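Local coordinates for beta-lactamase (Klebsiella pneumoniae, PDB 6HUH), which probably hydrolyses beta-lactam antibiotics to substituted beta-amino acids, as a class D enzyme associated with antibiotic resistance, at residues A[60-64]-A[65-69]; A[151-155]-A[156-160]; A[176-179]-A[180-184]; A[242-245]-A[246-249]. All blocks are in the same frame, centred on the assembly; numbering follows the deposited sequence.

Contact 1: residues A[60-64]-A[65-69]; sequences MGYDS and GFLVD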
loop_
_atom_site.group_PDB
_atom_site.type_symbol
_atom_site.label_atom_id
_atom_site.label_comp_id
_atom_site.label_asym_id
_atom_site.label_seq_id
_atom_site.Cartn_x
_atom_site.Cartn_y
_atom_site.Cartn_z
ATOM N N MET A 60 -0.838 -13.192 15.158
ATOM C CA MET A 60 -1.493 -13.014 16.460
ATOM C C MET A 60 -2.692 -12.107 16.237
ATOM O O MET A 60 -3.820 -12.496 16.553
ATOM C CB MET A 60 -0.544 -12.366 17.491
ATOM C CG MET A 60 0.613 -13.228 17.906
ATOM S SD MET A 60 1.631 -12.413 19.173
ATOM C CE MET A 60 3.233 -13.174 18.828
ATOM N N GLY A 61 -2.431 -10.946 15.635
ATOM C CA GLY A 61 -3.423 -9.930 15.290
ATOM C C GLY A 61 -4.568 -10.395 14.414
ATOM O O GLY A 61 -5.705 -9.996 14.643
ATOM N N TYR A 62 -4.304 -11.249 13.430
ATOM C CA TYR A 62 -5.397 -11.764 12.615
ATOM C C TYR A 62 -6.117 -12.927 13.263
ATOM O O TYR A 62 -7.320 -13.054 13.085
ATOM C CB TYR A 62 -4.946 -12.132 11.207
ATOM C CG TYR A 62 -4.709 -10.917 10.341
ATOM C CD1 TYR A 62 -5.772 -10.145 9.878
ATOM C CD2 TYR A 62 -3.420 -10.546 9.968
ATOM C CE1 TYR A 62 -5.551 -9.016 9.091
ATOM C CE2 TYR A 62 -3.188 -9.416 9.190
ATOM C CZ TYR A 62 -4.253 -8.656 8.752
ATOM O OH TYR A 62 -3.975 -7.568 7.972
ATOM N N ASP A 63 -5.406 -13.769 14.010
ATOM C CA ASP A 63 -6.003 -14.925 14.675
ATOM C C ASP A 63 -6.955 -14.509 15.795
ATOM O O ASP A 63 -8.018 -15.110 15.947
ATOM C CB ASP A 63 -4.904 -15.866 15.215
ATOM C CG ASP A 63 -5.437 -17.193 15.706
ATOM O OD1 ASP A 63 -5.992 -17.971 14.861
ATOM O OD2 ASP A 63 -5.288 -17.475 16.927
ATOM N N SER A 64 -6.550 -13.500 16.592
ATOM C CA SER A 64 -7.314 -13.010 17.727
ATOM C C SER A 64 -8.455 -12.091 17.312
ATOM O O SER A 64 -9.456 -12.020 18.017
ATOM C CB SER A 64 -6.396 -12.336 18.739
ATOM O OG SER A 64 -5.641 -11.289 18.154
ATOM N N GLY A 65 -8.318 -11.422 16.166
ATOM C CA GLY A 65 -9.344 -10.528 15.651
ATOM C C GLY A 65 -9.056 -9.052 15.821
ATOM O O GLY A 65 -9.907 -8.223 15.474
ATOM N N PHE A 66 -7.860 -8.704 16.354
ATOM C CA PHE A 66 -7.443 -7.316 16.520
ATOM C C PHE A 66 -7.324 -6.661 15.155
ATOM O O PHE A 66 -7.752 -5.514 14.974
ATOM C CB PHE A 66 -6.091 -7.213 17.233
ATOM C CG PHE A 66 -5.717 -5.768 17.469
ATOM C CD1 PHE A 66 -6.397 -5.003 18.409
ATOM C CD2 PHE A 66 -4.747 -5.151 16.701
ATOM C CE1 PHE A 66 -6.064 -3.671 18.630
ATOM C CE2 PHE A 66 -4.441 -3.802 16.893
ATOM C CZ PHE A 66 -5.097 -3.076 17.865
ATOM N N LEU A 67 -6.684 -7.373 14.217
ATOM C CA LEU A 67 -6.501 -6.929 12.846
ATOM C C LEU A 67 -7.607 -7.574 12.046
ATOM O O LEU A 67 -7.878 -8.771 12.220
ATOM C CB LEU A 67 -5.115 -7.324 12.319
ATOM C CG LEU A 67 -3.910 -6.854 13.128
ATOM C CD1 LEU A 67 -2.662 -7.509 12.621
ATOM C CD2 LEU A 67 -3.784 -5.321 13.150
ATOM N N VAL A 68 -8.312 -6.764 11.245
ATOM C CA VAL A 68 -9.472 -7.206 10.469
ATOM C C VAL A 68 -9.029 -7.716 9.114
ATOM O O VAL A 68 -9.349 -8.849 8.744
ATOM C CB VAL A 68 -10.548 -6.092 10.364
ATOM C CG1 VAL A 68 -11.721 -6.518 9.478
ATOM C CG2 VAL A 68 -11.031 -5.675 11.740
ATOM N N ASP A 69 -8.318 -6.849 8.369
ATOM C CA ASP A 69 -7.752 -7.106 7.048
ATOM C C ASP A 69 -6.570 -6.178 6.816
ATOM O O ASP A 69 -5.938 -5.763 7.773
ATOM C CB ASP A 69 -8.820 -7.020 5.920
ATOM C CG ASP A 69 -9.661 -5.763 5.865
ATOM O OD1 ASP A 69 -9.142 -4.683 6.219
ATOM O OD2 ASP A 69 -10.816 -5.848 5.411
#
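With chi1 at -75° Tyr62 swings its ring to the side of its backbone N, and Leu67 makes the same choice at -56°. The two side chains cross at about a right angle where the chain doubles back. The methylene of Leu67 rests over one face of the tyrosine ring, its CB 3.8 Å from the ring centroid and displaced toward the rim, a CH-pi contact. Further along, Tyr62 OH donates to Asp69 O at 2.7 Å, meeting that oxygen from well above its carbonyl plane. A ring stack with His179 of helix 174-184 adds to these two holds, while the backbone around Val68 and Asp69 runs past the edge of the tyrosine. This is a worked example of a helix C-terminus finished by a glycine: Gly65 takes a positive phi of 104°, a left-handed backbone conformation that lets the chain leave helix 56-64. Gly65 N reaches Gly61 O only weakly, at 3.3 Å, whereas Leu67 N binds the same oxygen at 2.8 Å and nearly straight. Gly61 also leaves room for the leucine, whose CD1 lies 3.7 Å from Gly61 CA. One residue before Gly61, Met60 O takes both the Ser64 hydroxyl, OG at 2.7 Å, and the Ser64 amide. Beyond the turn, the Phe66 ring meets that of Trp112 on helix 103-113, and Asp63 OD2 is bonded to Tyr121 on helix 115-124. The side chain of Asp69 turns onward along the chain, with OD1 accepting from the amides of Gln71 and Leu72.

Contact 2: residues A[151-155]-A[156-160]; sequences LAISP and QEQAR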
loop_
_atom_site.group_PDB
_atom_site.type_symbol
_atom_site.label_atom_id
_atom_site.label_comp_id
_atom_site.label_asym_id
_atom_site.label_seq_id
_atom_site.Cartn_x
_atom_site.Cartn_y
_atom_site.Cartn_z
ATOM N N LEU A 151 14.035 -10.654 23.786
ATOM C CA LEU A 151 13.816 -11.550 22.649
ATOM C C LEU A 151 14.984 -11.534 21.655
ATOM O O LEU A 151 15.599 -10.483 21.418
ATOM C CB LEU A 151 12.459 -11.261 21.970
ATOM C CG LEU A 151 11.891 -12.316 20.995
ATOM C CD1 LEU A 151 11.627 -13.669 21.680
ATOM C CD2 LEU A 151 10.620 -11.831 20.382
ATOM N N ALA A 152 15.321 -12.735 21.133
ATOM C CA ALA A 152 16.394 -12.988 20.176
ATOM C C ALA A 152 16.101 -14.250 19.353
ATOM O O ALA A 152 15.671 -15.275 19.888
ATOM C CB ALA A 152 17.728 -13.127 20.907
ATOM N N ILE A 153 16.308 -14.161 18.055
ATOM C CA ILE A 153 16.110 -15.286 17.149
ATOM C C ILE A 153 17.344 -15.463 16.238
ATOM O O ILE A 153 17.962 -14.476 15.801
ATOM C CB ILE A 153 14.756 -15.190 16.369
ATOM C CG1 ILE A 153 14.394 -16.534 15.656
ATOM C CG2 ILE A 153 14.716 -13.984 15.403
ATOM C CD1 ILE A 153 12.895 -16.743 15.370
ATOM N N SER A 154 17.722 -16.723 15.994
ATOM C CA SER A 154 18.827 -17.037 15.103
ATOM C C SER A 154 18.282 -17.182 13.645
ATOM O O SER A 154 17.102 -17.557 13.459
ATOM C CB SER A 154 19.558 -18.284 15.581
ATOM O OG SER A 154 19.284 -19.393 14.749
ATOM N N PRO A 155 19.095 -16.860 12.596
ATOM C CA PRO A 155 18.585 -17.000 11.212
ATOM C C PRO A 155 18.001 -18.390 10.894
ATOM O O PRO A 155 17.042 -18.475 10.112
ATOM C CB PRO A 155 19.793 -16.635 10.347
ATOM C CG PRO A 155 20.606 -15.748 11.218
ATOM C CD PRO A 155 20.473 -16.327 12.594
ATOM N N GLN A 156 18.547 -19.455 11.544
ATOM C CA GLN A 156 18.097 -20.843 11.426
ATOM C C GLN A 156 16.694 -20.957 11.971
ATOM O O GLN A 156 15.806 -21.443 11.267
ATOM C CB GLN A 156 19.011 -21.800 12.210
ATOM C CG GLN A 156 20.135 -22.408 11.405
ATOM C CD GLN A 156 21.232 -22.905 12.316
ATOM O OE1 GLN A 156 21.008 -23.205 13.500
ATOM N NE2 GLN A 156 22.456 -22.981 11.780
ATOM N N GLU A 157 16.496 -20.500 13.229
ATOM C CA GLU A 157 15.213 -20.511 13.933
ATOM C C GLU A 157 14.142 -19.748 13.156
ATOM O O GLU A 157 13.033 -20.257 13.052
ATOM C CB GLU A 157 15.355 -19.937 15.347
ATOM C CG GLU A 157 16.170 -20.773 16.308
ATOM C CD GLU A 157 16.442 -20.101 17.642
ATOM O OE1 GLU A 157 16.660 -18.867 17.655
ATOM O OE2 GLU A 157 16.478 -20.817 18.670
ATOM N N GLN A 158 14.485 -18.552 12.586
ATOM C CA GLN A 158 13.605 -17.705 11.735
ATOM C C GLN A 158 13.032 -18.462 10.536
ATOM O O GLN A 158 11.845 -18.317 10.241
ATOM C CB GLN A 158 14.369 -16.498 11.200
ATOM C CG GLN A 158 14.346 -15.336 12.141
ATOM C CD GLN A 158 13.385 -14.259 11.754
ATOM O OE1 GLN A 158 12.317 -14.503 11.160
ATOM N NE2 GLN A 158 13.747 -13.035 12.119
ATOM N N ALA A 159 13.895 -19.251 9.853
ATOM C CA ALA A 159 13.585 -20.108 8.706
ATOM C C ALA A 159 12.653 -21.232 9.139
ATOM O O ALA A 159 11.711 -21.551 8.417
ATOM C CB ALA A 159 14.872 -20.701 8.139
ATOM N N ARG A 160 12.917 -21.829 10.319
ATOM C CA ARG A 160 12.114 -22.889 10.905
ATOM C C ARG A 160 10.691 -22.364 11.170
ATOM O O ARG A 160 9.712 -22.981 10.723
ATOM C CB ARG A 160 12.793 -23.375 12.184
ATOM C CG ARG A 160 12.093 -24.510 12.912
ATOM C CD ARG A 160 12.032 -25.797 12.110
ATOM N NE ARG A 160 10.656 -26.052 11.691
ATOM C CZ ARG A 160 10.245 -27.162 11.095
ATOM N NH1 ARG A 160 11.105 -28.137 10.825
ATOM N NH2 ARG A 160 8.968 -27.306 10.758
#
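A capping box joins Ser154 and Glu157 at the start of helix 155-166, where the loop after helix 141-144 turns into the helix. Ser154 occupies the N-cap, and Ser154 N donates to Glu157 OE1 at 2.9 Å on the anti side of the carboxylate. In return Ser154 OG accepts from Glu157 N, a straight but weak bond of 3.4 Å, and from Gln156 N, also weakly. Amides of the first turn, which lack helical carbonyls before them, thereby gain a partner. An ordinary helical bond, Gln158 N to Ser154 O at 2.9 Å, follows at once. The glutamate's chi1 of -68° turns CG away from its own C=O, and from there the extended chain runs back to the serine. Ile153 slides past it in the opposite sense, with its CG1 3.5 Å from Glu157 CB, and lays CG2 across Gln158 CG at 3.6 Å. The bent Gln158 chain ends in an amide whose NE2 donates to Thr52, next to the predicted nucleophile Ser51. On its other sides this helix start packs against the central sheet: Pro155 and Ala159 touch strands 26-30 and 228-238, while Ile153 and Gln158 reach Trp218 on strand 215-225.

Contact 3: residues A[176-179]-A[180-184]; sequences TLQH and TANIL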
loop_
_atom_site.group_PDB
_atom_site.type_symbol
_atom_site.label_atom_id
_atom_site.label_comp_id
_atom_site.label_asym_id
_atom_site.label_seq_id
_atom_site.Cartn_x
_atom_site.Cartn_y
_atom_site.Cartn_z
ATOM N N THR A 176 -5.960 -16.121 7.966
ATOM C CA THR A 176 -4.966 -15.424 8.796
ATOM C C THR A 176 -3.660 -15.412 8.007
ATOM O O THR A 176 -3.022 -14.364 7.928
ATOM C CB THR A 176 -4.842 -16.051 10.207
ATOM O OG1 THR A 176 -6.008 -15.718 10.976
ATOM C CG2 THR A 176 -3.609 -15.565 10.964
ATOM N N LEU A 177 -3.302 -16.563 7.370
ATOM C CA LEU A 177 -2.085 -16.723 6.558
ATOM C C LEU A 177 -2.166 -15.863 5.317
ATOM O O LEU A 177 -1.141 -15.310 4.916
ATOM C CB LEU A 177 -1.833 -18.190 6.132
ATOM C CG LEU A 177 -1.530 -19.254 7.208
ATOM C CD1 LEU A 177 -1.436 -20.631 6.580
ATOM C CD2 LEU A 177 -0.242 -18.950 7.969
ATOM N N GLN A 178 -3.367 -15.755 4.697
ATOM C CA GLN A 178 -3.540 -14.933 3.505
ATOM C C GLN A 178 -3.478 -13.435 3.820
ATOM O O GLN A 178 -2.799 -12.709 3.107
ATOM C CB GLN A 178 -4.795 -15.312 2.713
ATOM C CG GLN A 178 -4.797 -14.807 1.264
ATOM C CD GLN A 178 -3.855 -15.553 0.333
ATOM O OE1 GLN A 178 -2.748 -15.088 0.013
ATOM N NE2 GLN A 178 -4.292 -16.709 -0.160
ATOM N N HIS A 179 -4.126 -12.971 4.892
ATOM C CA HIS A 179 -4.050 -11.554 5.265
ATOM C C HIS A 179 -2.594 -11.155 5.599
ATOM O O HIS A 179 -2.123 -10.106 5.147
ATOM C CB HIS A 179 -4.966 -11.255 6.447
ATOM C CG HIS A 179 -6.422 -11.128 6.113
ATOM N ND1 HIS A 179 -6.856 -10.358 5.054
ATOM C CD2 HIS A 179 -7.505 -11.600 6.781
ATOM C CE1 HIS A 179 -8.183 -10.423 5.081
ATOM N NE2 HIS A 179 -8.617 -11.161 6.098
ATOM N N THR A 180 -1.882 -12.021 6.348
ATOM C CA THR A 180 -0.470 -11.846 6.718
ATOM C C THR A 180 0.406 -11.751 5.451
ATOM O O THR A 180 1.289 -10.903 5.392
ATOM C CB THR A 180 -0.019 -12.998 7.647
ATOM O OG1 THR A 180 -0.866 -13.045 8.816
ATOM C CG2 THR A 180 1.474 -12.901 8.042
ATOM N N ALA A 181 0.146 -12.619 4.448
ATOM C CA ALA A 181 0.828 -12.669 3.159
ATOM C C ALA A 181 0.644 -11.354 2.395
ATOM O O ALA A 181 1.620 -10.771 1.916
ATOM C CB ALA A 181 0.272 -13.823 2.324
ATOM N N ASN A 182 -0.613 -10.902 2.292
ATOM C CA ASN A 182 -0.998 -9.696 1.580
ATOM C C ASN A 182 -0.260 -8.467 2.089
ATOM O O ASN A 182 0.477 -7.852 1.316
ATOM C CB ASN A 182 -2.521 -9.510 1.581
ATOM C CG ASN A 182 -3.303 -10.528 0.756
ATOM O OD1 ASN A 182 -2.783 -11.222 -0.121
ATOM N ND2 ASN A 182 -4.604 -10.612 0.991
ATOM N N ILE A 183 -0.368 -8.170 3.399
ATOM C CA ILE A 183 0.321 -7.020 4.003
ATOM C C ILE A 183 1.873 -7.129 3.920
ATOM O O ILE A 183 2.534 -6.088 3.939
ATOM C CB ILE A 183 -0.180 -6.691 5.441
ATOM C CG1 ILE A 183 -0.040 -7.866 6.415
ATOM C CG2 ILE A 183 -1.594 -6.199 5.382
ATOM C CD1 ILE A 183 -0.281 -7.507 7.893
ATOM N N LEU A 184 2.429 -8.371 3.754
ATOM C CA LEU A 184 3.886 -8.690 3.660
ATOM C C LEU A 184 4.441 -8.882 2.222
ATOM O O LEU A 184 5.637 -9.128 2.070
ATOM C CB LEU A 184 4.231 -9.974 4.469
ATOM C CG LEU A 184 4.359 -9.915 5.983
ATOM C CD1 LEU A 184 4.603 -11.286 6.525
ATOM C CD2 LEU A 184 5.482 -8.999 6.403
#
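Thr180, His179 and Gln178 bury the most surface between the two halves of helix 174-184, and each uses the helix differently. Thr180 turns its hydroxyl back along the axis: chi1 of -57° keeps OG1 on the amide side of the residue, 2.7 Å from Thr176 O. Thr176 O also accepts Thr180 N at 3.0 Å, and the two donors arrive from opposite faces of its carbonyl plane. A buried threonine hydroxyl is in this way satisfied one turn earlier in its own helix. His179 contributes mainly through its backbone, its O accepting a nearly straight bond from Ile183 N at 3.1 Å; Ile183 CG1 also approaches His179 O, at 3.3 Å. The imidazole leaves the segments, stacking on the Tyr62 ring while its ND1 bonds with Glu70 OE2. Gln178 bends at chi2 (73°), which carries its amide along the exposed side of the helix toward Asn182. The two amide planes are only 20° apart, but Gln178 OE1 stays 3.9 Å from Asn182 OD1, so they are neighbours and not a bonded pair. Asn182 ND2 instead donates to Glu70 OE2, the oxygen that also serves His179; one carboxylate thus ties together side chains three residues apart in the helix. Residues 176-183 follow regular alpha-helical bonding, Asn182 N to Gln178 O at 3.0 Å and Ala181 N to Leu177 O. Thr180 faces Ala58 on helix 56-64, Ile183 and Leu184 pack on Met98 of helix 94-99, and past Ala181, whose O accepts from His195 ND1, the chain passes into strand 185-189 at the border of the sheet.

Contact 4: residues A[242-245]-A[246-249]; sequences KQFA and SLRA. With SO4 (sulfate ion), chain C.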
loop_
_atom_site.group_PDB
_atom_site.type_symbol
_atom_site.label_atom_id
_atom_site.label_comp_id
_atom_site.label_asym_id
_atom_site.label_seq_id
_atom_site.Cartn_x
_atom_site.Cartn_y
_atom_site.Cartn_z
ATOM N N LYS A 242 25.501 5.843 5.374
ATOM C CA LYS A 242 25.050 5.968 3.982
ATOM C C LYS A 242 23.878 5.042 3.621
ATOM O O LYS A 242 22.840 5.545 3.165
ATOM C CB LYS A 242 26.206 5.835 2.978
ATOM C CG LYS A 242 27.205 6.974 3.089
ATOM C CD LYS A 242 28.072 7.110 1.860
ATOM C CE LYS A 242 29.218 8.058 2.099
ATOM N NZ LYS A 242 29.860 8.470 0.825
ATOM N N GLN A 243 24.039 3.710 3.803
ATOM C CA GLN A 243 22.979 2.740 3.508
ATOM C C GLN A 243 22.411 2.114 4.779
ATOM O O GLN A 243 23.165 1.837 5.716
ATOM C CB GLN A 243 23.463 1.649 2.539
ATOM C CG GLN A 243 23.597 2.106 1.084
ATOM C CD GLN A 243 23.859 0.956 0.137
ATOM O OE1 GLN A 243 24.975 0.769 -0.362
ATOM N NE2 GLN A 243 22.828 0.171 -0.154
ATOM N N PHE A 244 21.077 1.920 4.823
ATOM C CA PHE A 244 20.414 1.279 5.962
ATOM C C PHE A 244 20.681 -0.201 5.836
ATOM O O PHE A 244 20.401 -0.760 4.774
ATOM C CB PHE A 244 18.897 1.514 5.940
ATOM C CG PHE A 244 18.401 2.782 6.591
ATOM C CD1 PHE A 244 18.549 2.988 7.961
ATOM C CD2 PHE A 244 17.716 3.739 5.849
ATOM C CE1 PHE A 244 18.056 4.146 8.570
ATOM C CE2 PHE A 244 17.228 4.899 6.457
ATOM C CZ PHE A 244 17.400 5.095 7.813
ATOM N N ALA A 245 21.236 -0.828 6.899
ATOM C CA ALA A 245 21.567 -2.257 6.976
ATOM C C ALA A 245 20.517 -3.200 6.377
ATOM O O ALA A 245 20.893 -4.063 5.586
ATOM C CB ALA A 245 21.862 -2.647 8.413
ATOM N N SER A 246 19.212 -3.024 6.725
ATOM C CA SER A 246 18.097 -3.844 6.224
ATOM C C SER A 246 17.768 -3.636 4.730
ATOM O O SER A 246 17.231 -4.549 4.088
ATOM C CB SER A 246 16.849 -3.633 7.065
ATOM O OG SER A 246 16.439 -2.280 6.973
ATOM N N LEU A 247 18.070 -2.439 4.187
ATOM C CA LEU A 247 17.825 -2.135 2.774
ATOM C C LEU A 247 18.935 -2.742 1.876
ATOM O O LEU A 247 18.714 -3.000 0.694
ATOM C CB LEU A 247 17.614 -0.629 2.538
ATOM C CG LEU A 247 16.682 0.104 3.518
ATOM C CD1 LEU A 247 16.376 1.527 3.040
ATOM C CD2 LEU A 247 15.365 -0.661 3.780
ATOM N N ARG A 248 20.095 -3.020 2.472
ATOM C CA ARG A 248 21.235 -3.663 1.844
ATOM C C ARG A 248 20.957 -5.178 1.875
ATOM O O ARG A 248 21.474 -5.927 1.045
ATOM C CB ARG A 248 22.517 -3.338 2.630
ATOM C CG ARG A 248 23.757 -3.378 1.786
ATOM C CD ARG A 248 25.035 -3.297 2.615
ATOM N NE ARG A 248 25.404 -1.933 3.024
ATOM C CZ ARG A 248 26.041 -1.054 2.253
ATOM N NH1 ARG A 248 26.405 -1.382 1.018
ATOM N NH2 ARG A 248 26.355 0.145 2.725
ATOM N N ALA A 249 20.134 -5.624 2.838
ATOM C CA ALA A 249 19.749 -7.029 2.995
ATOM C C ALA A 249 18.728 -7.399 1.917
ATOM O O ALA A 249 18.955 -8.365 1.187
ATOM C CB ALA A 249 19.193 -7.273 4.402
HETATM S S SO4 C . 13.077 -1.308 9.308
HETATM O O1 SO4 C . 12.802 0.040 9.817
HETATM O O2 SO4 C . 14.459 -1.405 8.835
HETATM O O3 SO4 C . 12.886 -2.260 10.388
HETATM O O4 SO4 C . 12.161 -1.610 8.209
#
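Gln243 lies across the guanidinium of Arg248, and its side chain can be followed over that flat group atom by atom. CB begins near one rim, 3.3 Å from Arg248 NH2. Gln243 CG is still beside Arg248 NH2, at 3.8 Å. The chain then runs on extended, bringing CD above one face of the guanidinium, 3.6 Å from Arg248 CZ and displaced from its middle. At the tip OE1 comes to 2.9 Å from Arg248 NH1, but it sits over the face, where the N-H does not point at it, so this is an amide laid on a cation without a hydrogen bond; the other branch, NE2, lies near the aliphatic Arg248 CG. The amide and guanidinium planes are inclined by 47°, well short of a parallel stack. Arg248 reaches this place through a bend at chi3, and its NE has a weak bond with Gln238 OE1 on strand 228-238. Next along the chain the loop enters helix 245-264: Phe244 O accepts both Leu247 N, at 2.9 Å, and Arg248 N, while Phe244 CB packs on Leu247 CG at 3.6 Å. Toward the active site, Ser246 OG donates to O2 of a sulfate at 2.9 Å. This ion, probably from the crystallisation liquor, is also bonded to Ser101 and to Thr198 of the Lys-Thr-Gly motif. A trio of hydroxyls offered to one anion suggests a site suited to negative charge, while the amide oxygen OE1 of Gln243 over the guanidinium probably gives the arginine a modest electrostatic attraction.

In the fold
All four contacts are local, so from the N terminus they follow in series and none nests in or crosses another. Contact 1 ends helix 56-64, which follows the predicted nucleophile, and turns the chain into the loop toward helix 94-99. Contact 2 opens helix 155-166 against the central antiparallel sheet. After the next connection, contact 3 lies within helix 174-184 and comes back to contact 1; these two touch, their centres about 11 Å apart. Contact 4 starts helix 245-264 on the opposite side of the chain's centre from contact 1, about 30 Å between centres. Contacts 2 and 4 approach the predicted active-site serine from different parts of the fold.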